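PDB 6DHT: xyloglucan-specific endo-beta-1,4-glucanase BoGH9A from Bacteroides ovatus, which hydrolyses internal beta-1,4-glucosidic linkages in the backbone of xyloglucan, releasing xyloglucan oligosaccharides. Local coordinates for residues D340-F351 with W375-W386; F271-S279 with F292-A300. All blocks are in the same frame, centred on the assembly; numbering follows the deposited sequence.

Contact 1. Residues D340-F351 with W375-W386; sequences DEFFWAASELYF and WGNTFALGIFAW. With CA (calcium ion), chain C.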
# COMPACT_ATOMS: atom_id res chain seq x y z
N ASP A 340 3.79 -14.94 11.94
CA ASP A 340 4.11 -13.53 11.69
C ASP A 340 3.05 -12.59 12.25
O ASP A 340 3.37 -11.50 12.75
CB ASP A 340 4.34 -13.27 10.20
CG ASP A 340 3.23 -13.83 9.31
OD1 ASP A 340 3.13 -15.07 9.17
OD2 ASP A 340 2.47 -13.03 8.71
N GLU A 341 1.78 -13.00 12.21
CA GLU A 341 0.71 -12.21 12.79
C GLU A 341 0.82 -12.24 14.33
O GLU A 341 0.58 -11.24 14.99
CB GLU A 341 -0.67 -12.72 12.30
CG GLU A 341 -0.99 -12.41 10.82
CD GLU A 341 -0.37 -13.37 9.82
OE1 GLU A 341 0.28 -14.36 10.24
OE2 GLU A 341 -0.52 -13.15 8.60
N PHE A 342 1.17 -13.40 14.89
CA PHE A 342 1.44 -13.46 16.33
C PHE A 342 2.60 -12.51 16.69
O PHE A 342 2.52 -11.75 17.65
CB PHE A 342 1.75 -14.90 16.77
CG PHE A 342 0.53 -15.71 17.16
CD1 PHE A 342 -0.19 -15.40 18.29
CD2 PHE A 342 0.12 -16.77 16.38
CE1 PHE A 342 -1.29 -16.13 18.66
CE2 PHE A 342 -1.00 -17.52 16.75
CZ PHE A 342 -1.70 -17.18 17.89
N PHE A 343 3.64 -12.50 15.86
CA PHE A 343 4.80 -11.64 16.13
C PHE A 343 4.41 -10.17 16.10
O PHE A 343 4.75 -9.40 17.00
CB PHE A 343 5.92 -11.89 15.14
CG PHE A 343 7.07 -10.96 15.29
CD1 PHE A 343 7.92 -11.09 16.37
CD2 PHE A 343 7.34 -9.97 14.35
CE1 PHE A 343 8.99 -10.26 16.53
CE2 PHE A 343 8.42 -9.13 14.51
CZ PHE A 343 9.25 -9.27 15.60
N TRP A 344 3.69 -9.79 15.05
CA TRP A 344 3.29 -8.39 14.92
C TRP A 344 2.35 -7.97 16.06
O TRP A 344 2.58 -6.96 16.74
CB TRP A 344 2.69 -8.12 13.52
CG TRP A 344 2.20 -6.72 13.36
CD1 TRP A 344 2.73 -5.59 13.89
CD2 TRP A 344 1.01 -6.31 12.66
NE1 TRP A 344 1.97 -4.49 13.57
CE2 TRP A 344 0.92 -4.90 12.79
CE3 TRP A 344 0.05 -6.98 11.90
CZ2 TRP A 344 -0.12 -4.16 12.24
CZ3 TRP A 344 -0.99 -6.23 11.34
CH2 TRP A 344 -1.06 -4.83 11.51
N ALA A 345 1.32 -8.78 16.32
CA ALA A 345 0.41 -8.47 17.41
C ALA A 345 1.07 -8.42 18.79
O ALA A 345 0.82 -7.50 19.54
CB ALA A 345 -0.75 -9.48 17.44
N ALA A 346 1.89 -9.41 19.10
CA ALA A 346 2.54 -9.44 20.42
C ALA A 346 3.45 -8.23 20.54
O ALA A 346 3.52 -7.61 21.60
CB ALA A 346 3.30 -10.72 20.59
N SER A 347 4.16 -7.89 19.45
CA SER A 347 5.05 -6.71 19.47
C SER A 347 4.26 -5.43 19.76
O SER A 347 4.62 -4.65 20.64
CB SER A 347 5.83 -6.58 18.17
OG SER A 347 6.74 -7.65 18.02
N GLU A 348 3.16 -5.21 19.04
CA GLU A 348 2.36 -4.03 19.28
C GLU A 348 1.81 -4.01 20.70
O GLU A 348 1.75 -2.96 21.30
CB GLU A 348 1.21 -3.95 18.25
CG GLU A 348 1.64 -3.77 16.80
CD GLU A 348 2.19 -2.37 16.49
OE1 GLU A 348 2.31 -1.49 17.39
OE2 GLU A 348 2.53 -2.15 15.29
N LEU A 349 1.33 -5.16 21.18
CA LEU A 349 0.79 -5.21 22.53
C LEU A 349 1.87 -4.94 23.58
O LEU A 349 1.62 -4.25 24.55
CB LEU A 349 0.07 -6.53 22.78
CG LEU A 349 -1.35 -6.51 22.19
CD1 LEU A 349 -1.90 -7.90 21.97
CD2 LEU A 349 -2.30 -5.65 23.02
N TYR A 350 3.07 -5.45 23.34
CA TYR A 350 4.18 -5.11 24.22
C TYR A 350 4.44 -3.60 24.25
O TYR A 350 4.63 -3.01 25.33
CB TYR A 350 5.45 -5.84 23.80
CG TYR A 350 6.69 -5.54 24.63
CD1 TYR A 350 6.64 -5.57 26.03
CD2 TYR A 350 7.90 -5.24 24.03
CE1 TYR A 350 7.78 -5.31 26.79
CE2 TYR A 350 9.04 -5.01 24.79
CZ TYR A 350 8.97 -5.03 26.17
OH TYR A 350 10.10 -4.79 26.92
N PHE A 351 4.48 -2.96 23.09
CA PHE A 351 4.78 -1.52 23.08
C PHE A 351 3.64 -0.67 23.62
O PHE A 351 3.88 0.37 24.22
CB PHE A 351 5.23 -1.07 21.68
CG PHE A 351 6.57 -1.65 21.30
CD1 PHE A 351 7.68 -1.46 22.12
CD2 PHE A 351 6.72 -2.40 20.16
CE1 PHE A 351 8.89 -2.01 21.80
CE2 PHE A 351 7.94 -2.96 19.83
CZ PHE A 351 9.03 -2.76 20.65
N TRP A 375 0.16 -8.57 2.93
CA TRP A 375 -1.02 -8.82 3.75
C TRP A 375 -0.95 -10.10 4.58
O TRP A 375 -1.48 -10.15 5.68
CB TRP A 375 -2.31 -8.76 2.93
CG TRP A 375 -2.48 -9.83 1.87
CD1 TRP A 375 -2.26 -9.68 0.54
CD2 TRP A 375 -2.91 -11.19 2.06
NE1 TRP A 375 -2.55 -10.86 -0.13
CE2 TRP A 375 -2.94 -11.80 0.79
CE3 TRP A 375 -3.28 -11.94 3.17
CZ2 TRP A 375 -3.32 -13.14 0.61
CZ3 TRP A 375 -3.66 -13.28 2.99
CH2 TRP A 375 -3.67 -13.85 1.72
N GLY A 376 -0.29 -11.12 4.05
CA GLY A 376 -0.20 -12.41 4.72
C GLY A 376 1.13 -12.64 5.40
O GLY A 376 1.36 -13.69 6.00
N ASN A 377 2.01 -11.66 5.31
CA ASN A 377 3.34 -11.74 5.89
C ASN A 377 3.66 -10.46 6.62
O ASN A 377 4.25 -9.51 6.06
CB ASN A 377 4.41 -12.01 4.84
CG ASN A 377 5.83 -12.07 5.46
OD1 ASN A 377 6.02 -12.08 6.71
ND2 ASN A 377 6.84 -12.08 4.59
N THR A 378 3.29 -10.44 7.90
CA THR A 378 3.33 -9.21 8.68
C THR A 378 4.58 -9.12 9.55
O THR A 378 4.66 -8.26 10.43
CB THR A 378 2.08 -9.08 9.55
OG1 THR A 378 1.98 -10.19 10.47
CG2 THR A 378 0.83 -9.06 8.70
N PHE A 379 5.58 -9.97 9.32
CA PHE A 379 6.82 -9.87 10.11
C PHE A 379 7.38 -8.47 10.06
O PHE A 379 7.78 -7.91 11.08
CB PHE A 379 7.89 -10.85 9.62
CG PHE A 379 7.80 -12.25 10.21
CD1 PHE A 379 7.63 -12.46 11.57
CD2 PHE A 379 7.96 -13.36 9.39
CE1 PHE A 379 7.60 -13.74 12.09
CE2 PHE A 379 7.91 -14.63 9.92
CZ PHE A 379 7.73 -14.81 11.27
N ALA A 380 7.43 -7.89 8.87
CA ALA A 380 8.03 -6.58 8.73
C ALA A 380 7.34 -5.51 9.57
O ALA A 380 7.98 -4.58 10.03
CB ALA A 380 8.03 -6.16 7.24
N LEU A 381 6.04 -5.63 9.77
CA LEU A 381 5.34 -4.62 10.52
C LEU A 381 5.76 -4.69 11.99
O LEU A 381 5.86 -3.69 12.66
CB LEU A 381 3.82 -4.77 10.39
CG LEU A 381 3.25 -4.61 8.98
CD1 LEU A 381 1.73 -4.64 9.07
CD2 LEU A 381 3.76 -3.37 8.28
N GLY A 382 6.02 -5.91 12.44
CA GLY A 382 6.55 -6.07 13.78
C GLY A 382 7.96 -5.52 13.89
O GLY A 382 8.33 -4.87 14.88
N ILE A 383 8.77 -5.80 12.87
CA ILE A 383 10.15 -5.33 12.82
C ILE A 383 10.17 -3.80 12.85
O ILE A 383 10.96 -3.19 13.61
CB ILE A 383 10.89 -5.88 11.59
CG1 ILE A 383 11.12 -7.38 11.76
CG2 ILE A 383 12.19 -5.16 11.36
CD1 ILE A 383 11.66 -8.09 10.56
N PHE A 384 9.30 -3.16 12.06
CA PHE A 384 9.31 -1.71 12.03
C PHE A 384 9.03 -1.13 13.42
O PHE A 384 9.62 -0.12 13.82
CB PHE A 384 8.27 -1.14 11.04
CG PHE A 384 8.46 -1.53 9.58
CD1 PHE A 384 9.67 -1.93 9.05
CD2 PHE A 384 7.35 -1.52 8.74
CE1 PHE A 384 9.76 -2.27 7.71
CE2 PHE A 384 7.45 -1.84 7.40
CZ PHE A 384 8.65 -2.22 6.90
N ALA A 385 8.15 -1.80 14.16
CA ALA A 385 7.81 -1.36 15.51
C ALA A 385 9.03 -1.44 16.44
O ALA A 385 9.34 -0.49 17.13
CB ALA A 385 6.67 -2.19 16.05
N TRP A 386 9.73 -2.56 16.41
CA TRP A 386 10.97 -2.71 17.19
C TRP A 386 12.07 -1.70 16.82
O TRP A 386 12.87 -1.32 17.67
CB TRP A 386 11.51 -4.14 17.04
CG TRP A 386 10.77 -5.12 17.90
CD1 TRP A 386 9.75 -5.91 17.55
CD2 TRP A 386 11.03 -5.39 19.29
NE1 TRP A 386 9.31 -6.65 18.62
CE2 TRP A 386 10.11 -6.36 19.70
CE3 TRP A 386 11.96 -4.90 20.22
CZ2 TRP A 386 10.07 -6.84 21.01
CZ3 TRP A 386 11.93 -5.39 21.51
CH2 TRP A 386 11.00 -6.35 21.89
CA CA C . 1.02 -15.01 7.94
O HOH W 1 2.07 -16.47 6.25

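Contact 2. Residues F271-S279 with F292-A300; sequences FAAVMAQSS and FSKRALLAA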
# COMPACT_ATOMS: atom_id res chain seq x y z
N PHE A 271 -6.33 -7.69 13.61
CA PHE A 271 -7.16 -6.79 14.41
C PHE A 271 -6.43 -6.37 15.71
O PHE A 271 -6.37 -5.19 16.06
CB PHE A 271 -8.49 -7.51 14.74
CG PHE A 271 -9.42 -6.74 15.64
CD1 PHE A 271 -9.20 -6.74 16.99
CD2 PHE A 271 -10.54 -6.09 15.15
CE1 PHE A 271 -10.06 -6.09 17.86
CE2 PHE A 271 -11.40 -5.42 16.00
CZ PHE A 271 -11.17 -5.42 17.37
N ALA A 272 -5.87 -7.35 16.42
CA ALA A 272 -5.20 -7.06 17.68
C ALA A 272 -4.01 -6.13 17.47
O ALA A 272 -3.84 -5.17 18.19
CB ALA A 272 -4.77 -8.35 18.35
N ALA A 273 -3.22 -6.42 16.44
CA ALA A 273 -2.01 -5.63 16.18
C ALA A 273 -2.38 -4.20 15.84
O ALA A 273 -1.83 -3.26 16.39
CB ALA A 273 -1.23 -6.25 15.05
N VAL A 274 -3.31 -4.02 14.90
CA VAL A 274 -3.65 -2.68 14.47
C VAL A 274 -4.40 -1.90 15.53
O VAL A 274 -4.27 -0.70 15.65
CB VAL A 274 -4.38 -2.71 13.11
CG1 VAL A 274 -5.84 -3.04 13.24
CG2 VAL A 274 -4.21 -1.39 12.37
N MET A 275 -5.17 -2.60 16.36
CA MET A 275 -5.87 -1.91 17.43
C MET A 275 -4.91 -1.48 18.55
O MET A 275 -5.00 -0.36 19.04
CB MET A 275 -7.03 -2.78 17.96
CG MET A 275 -8.18 -2.87 16.96
SD MET A 275 -8.96 -1.28 16.74
CE MET A 275 -10.04 -1.65 15.36
N ALA A 276 -3.96 -2.34 18.88
CA ALA A 276 -2.92 -1.98 19.84
C ALA A 276 -2.07 -0.79 19.31
O ALA A 276 -1.80 0.17 20.04
CB ALA A 276 -2.05 -3.18 20.12
N GLN A 277 -1.66 -0.87 18.04
CA GLN A 277 -0.97 0.23 17.39
C GLN A 277 -1.81 1.51 17.46
O GLN A 277 -1.33 2.57 17.86
CB GLN A 277 -0.73 -0.14 15.92
CG GLN A 277 0.17 0.80 15.11
CD GLN A 277 0.10 0.51 13.62
OE1 GLN A 277 -0.98 0.40 13.05
NE2 GLN A 277 1.25 0.38 13.01
N SER A 278 -3.06 1.42 17.00
CA SER A 278 -3.95 2.58 16.96
C SER A 278 -4.18 3.20 18.34
O SER A 278 -4.36 4.42 18.46
CB SER A 278 -5.28 2.22 16.31
OG SER A 278 -5.05 1.75 14.98
N SER A 279 -4.23 2.37 19.37
CA SER A 279 -4.43 2.85 20.73
C SER A 279 -3.39 3.92 21.06
O SER A 279 -3.73 4.97 21.61
CB SER A 279 -4.33 1.70 21.72
OG SER A 279 -4.63 2.19 23.02
N PHE A 292 -11.66 6.25 22.00
CA PHE A 292 -11.21 5.21 21.08
C PHE A 292 -9.92 4.51 21.52
O PHE A 292 -9.79 3.30 21.45
CB PHE A 292 -11.08 5.77 19.66
CG PHE A 292 -10.48 4.80 18.68
CD1 PHE A 292 -11.08 3.58 18.42
CD2 PHE A 292 -9.31 5.12 18.03
CE1 PHE A 292 -10.50 2.70 17.55
CE2 PHE A 292 -8.75 4.25 17.12
CZ PHE A 292 -9.33 3.04 16.89
N SER A 293 -8.94 5.29 21.97
CA SER A 293 -7.67 4.71 22.38
C SER A 293 -7.88 3.60 23.40
O SER A 293 -7.36 2.50 23.24
CB SER A 293 -6.73 5.77 22.95
OG SER A 293 -5.56 5.17 23.47
N LYS A 294 -8.66 3.89 24.45
CA LYS A 294 -8.96 2.90 25.47
C LYS A 294 -9.74 1.70 24.94
O LYS A 294 -9.40 0.55 25.20
CB LYS A 294 -9.77 3.58 26.59
CG LYS A 294 -10.06 2.69 27.78
CD LYS A 294 -11.05 3.38 28.73
CE LYS A 294 -11.29 2.55 29.97
NZ LYS A 294 -10.09 2.56 30.86
N ARG A 295 -10.77 1.97 24.16
CA ARG A 295 -11.56 0.90 23.56
C ARG A 295 -10.72 -0.01 22.66
O ARG A 295 -10.86 -1.22 22.67
CB ARG A 295 -12.72 1.51 22.78
CG ARG A 295 -13.60 0.50 22.14
CD ARG A 295 -14.80 1.14 21.47
NE ARG A 295 -15.66 0.11 20.88
CZ ARG A 295 -16.59 0.33 19.96
NH1 ARG A 295 -16.79 1.56 19.49
NH2 ARG A 295 -17.30 -0.69 19.50
N ALA A 296 -9.83 0.59 21.87
CA ALA A 296 -9.00 -0.19 20.94
C ALA A 296 -8.10 -1.15 21.69
O ALA A 296 -7.95 -2.31 21.30
CB ALA A 296 -8.15 0.74 20.10
N LEU A 297 -7.50 -0.67 22.77
CA LEU A 297 -6.58 -1.51 23.51
C LEU A 297 -7.32 -2.68 24.19
O LEU A 297 -6.88 -3.83 24.13
CB LEU A 297 -5.78 -0.69 24.53
CG LEU A 297 -4.70 -1.49 25.25
CD1 LEU A 297 -3.67 -2.05 24.29
CD2 LEU A 297 -4.04 -0.62 26.31
N LEU A 298 -8.47 -2.40 24.78
CA LEU A 298 -9.26 -3.45 25.41
C LEU A 298 -9.65 -4.49 24.37
O LEU A 298 -9.50 -5.70 24.58
CB LEU A 298 -10.52 -2.86 26.04
CG LEU A 298 -10.30 -2.10 27.36
CD1 LEU A 298 -11.54 -1.31 27.74
CD2 LEU A 298 -9.94 -3.08 28.46
N ALA A 299 -10.07 -4.02 23.20
CA ALA A 299 -10.48 -4.90 22.12
C ALA A 299 -9.32 -5.75 21.61
O ALA A 299 -9.48 -6.93 21.30
CB ALA A 299 -11.05 -4.09 20.97
N ALA A 300 -8.15 -5.12 21.51
CA ALA A 300 -6.96 -5.82 21.06
C ALA A 300 -6.58 -6.99 21.96
O ALA A 300 -6.25 -8.07 21.48
CB ALA A 300 -5.78 -4.84 20.99

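Contact 1. Residues D340-F351 with W375-W386
Asp340, Glu341 and Gly376 share a calcium ion at one end of this buried helix-helix contact in the glycoside hydrolase family 9 domain. Helices 339-353 and 379-386 run in roughly the same direction, the axes of the two segments 25° apart. Both carboxylates grip the calcium with two oxygens each. The carbonyl of Gly376 adds a bond of 2.4 Å from O to the ion, and a water, Asp335 and the carbonyl of His337 complete the site.

Asp340 does more than bind metal. Its CG lies between the backbone N and the carbonyl carbon (chi1 50°), which turns the carboxylate to the ion and to the start of the other helix. There OD2 accepts the N-H of Thr378 at 2.8 Å, on the anti side and somewhat out of the carboxylate plane. Asp340 CB sits squarely over one face of Phe379, 3.5 Å from the ring centroid. Phe379 in turn points an edge at the face of Phe343 in an offset edge-to-face pair.

Phe343 fits as a knob among Phe379, Gly382, Ile383 and Trp386. Its CE2 comes within 3.7 Å of Gly382 CA, where no side chain intervenes. Leu381 CD1 lies over the six-membered ring of Trp344. That indole is held by a bond from its NE1 to Glu348 OE2; Arg280 pairs with the other oxygen of Glu348.

At the far end Trp386 NE1 donates to Ser347 OG at 2.8 Å, and Ser347 OG donates to Phe343 O. Phe351 drives its CZ onto the face of Trp386, the planes 72° apart. The whole is knobs-into-holes helix packing with an aromatic cluster, tied at one end to a calcium site.

Contact 2. Residues F271-S279 with F292-A300
Met275 and Phe271 lean from one helix onto the small residues of the next, which runs back at 151° to it. The ring of Phe271 meets helix 292-309 with an edge. Its CG is anti to the backbone N (chi1 176°), and this brings CE1 to 3.6 Å from Ala299 O, near the ring plane. CE1 and CZ also touch Ala299 CB. Met275 CG, one turn on, lies over the centre of one face of the same ring.

Met275 reaches across in two ways. Its CB rests against Ala300 CB and Ala296 O. Its chain then bends, and SD comes to 4.0 Å from Ala296 CB. The sulfur also lies obliquely beside the Phe292 ring, a Met-aromatic contact with 5.4 Å from SD to the ring centroid. The Phe292 side chain starts off to the side, but its ring swings in, and CE2 touches Ser278 CB at 4.1 Å. Leu222 of helix 213-226 touches both Met275 and Ser278.

Beside Phe271, Ala272 and Ala300 bring the backbones close. The methyl of Ala300 sits 3.4 Å from Ala272 O and also packs on Ala276 CB.

The serines close the pair. Ser279 OG donates to Ser293 O at 2.8 Å, arriving above the carbonyl plane, while Leu297 N reaches that oxygen from the opposite face. The bond from Ser293 OG to Ser279 O is less certain, because that side chain is modelled in two positions. This is an antiparallel helical hairpin, with alanines and serines at the close points and Phe271, Met275 and Phe292 filling one side. Such pairs build the (alpha/alpha)6 barrel of family 9.

From the N terminus the chain reaches contact 2 first. It closes the short connection between helices 265-281 and 292-309. Contact 1 follows and closes a longer excursion, which includes helix 356-364, between helices 339-353 and 379-386. The two are in series and neither nest nor cross. They still touch, because helix 339-353 packs on helix 265-281. Trp344 CD2 lies 3.3 Å from Ala273 CB, and Glu348 CG lies 3.5 Å from Ala273 O. A bond from Ser352 to Ala276 O adds to this junction. Helix 339-353 thus joins the two pairs, linking the calcium site of contact 1 to the hairpin of helices 265-281 and 292-309.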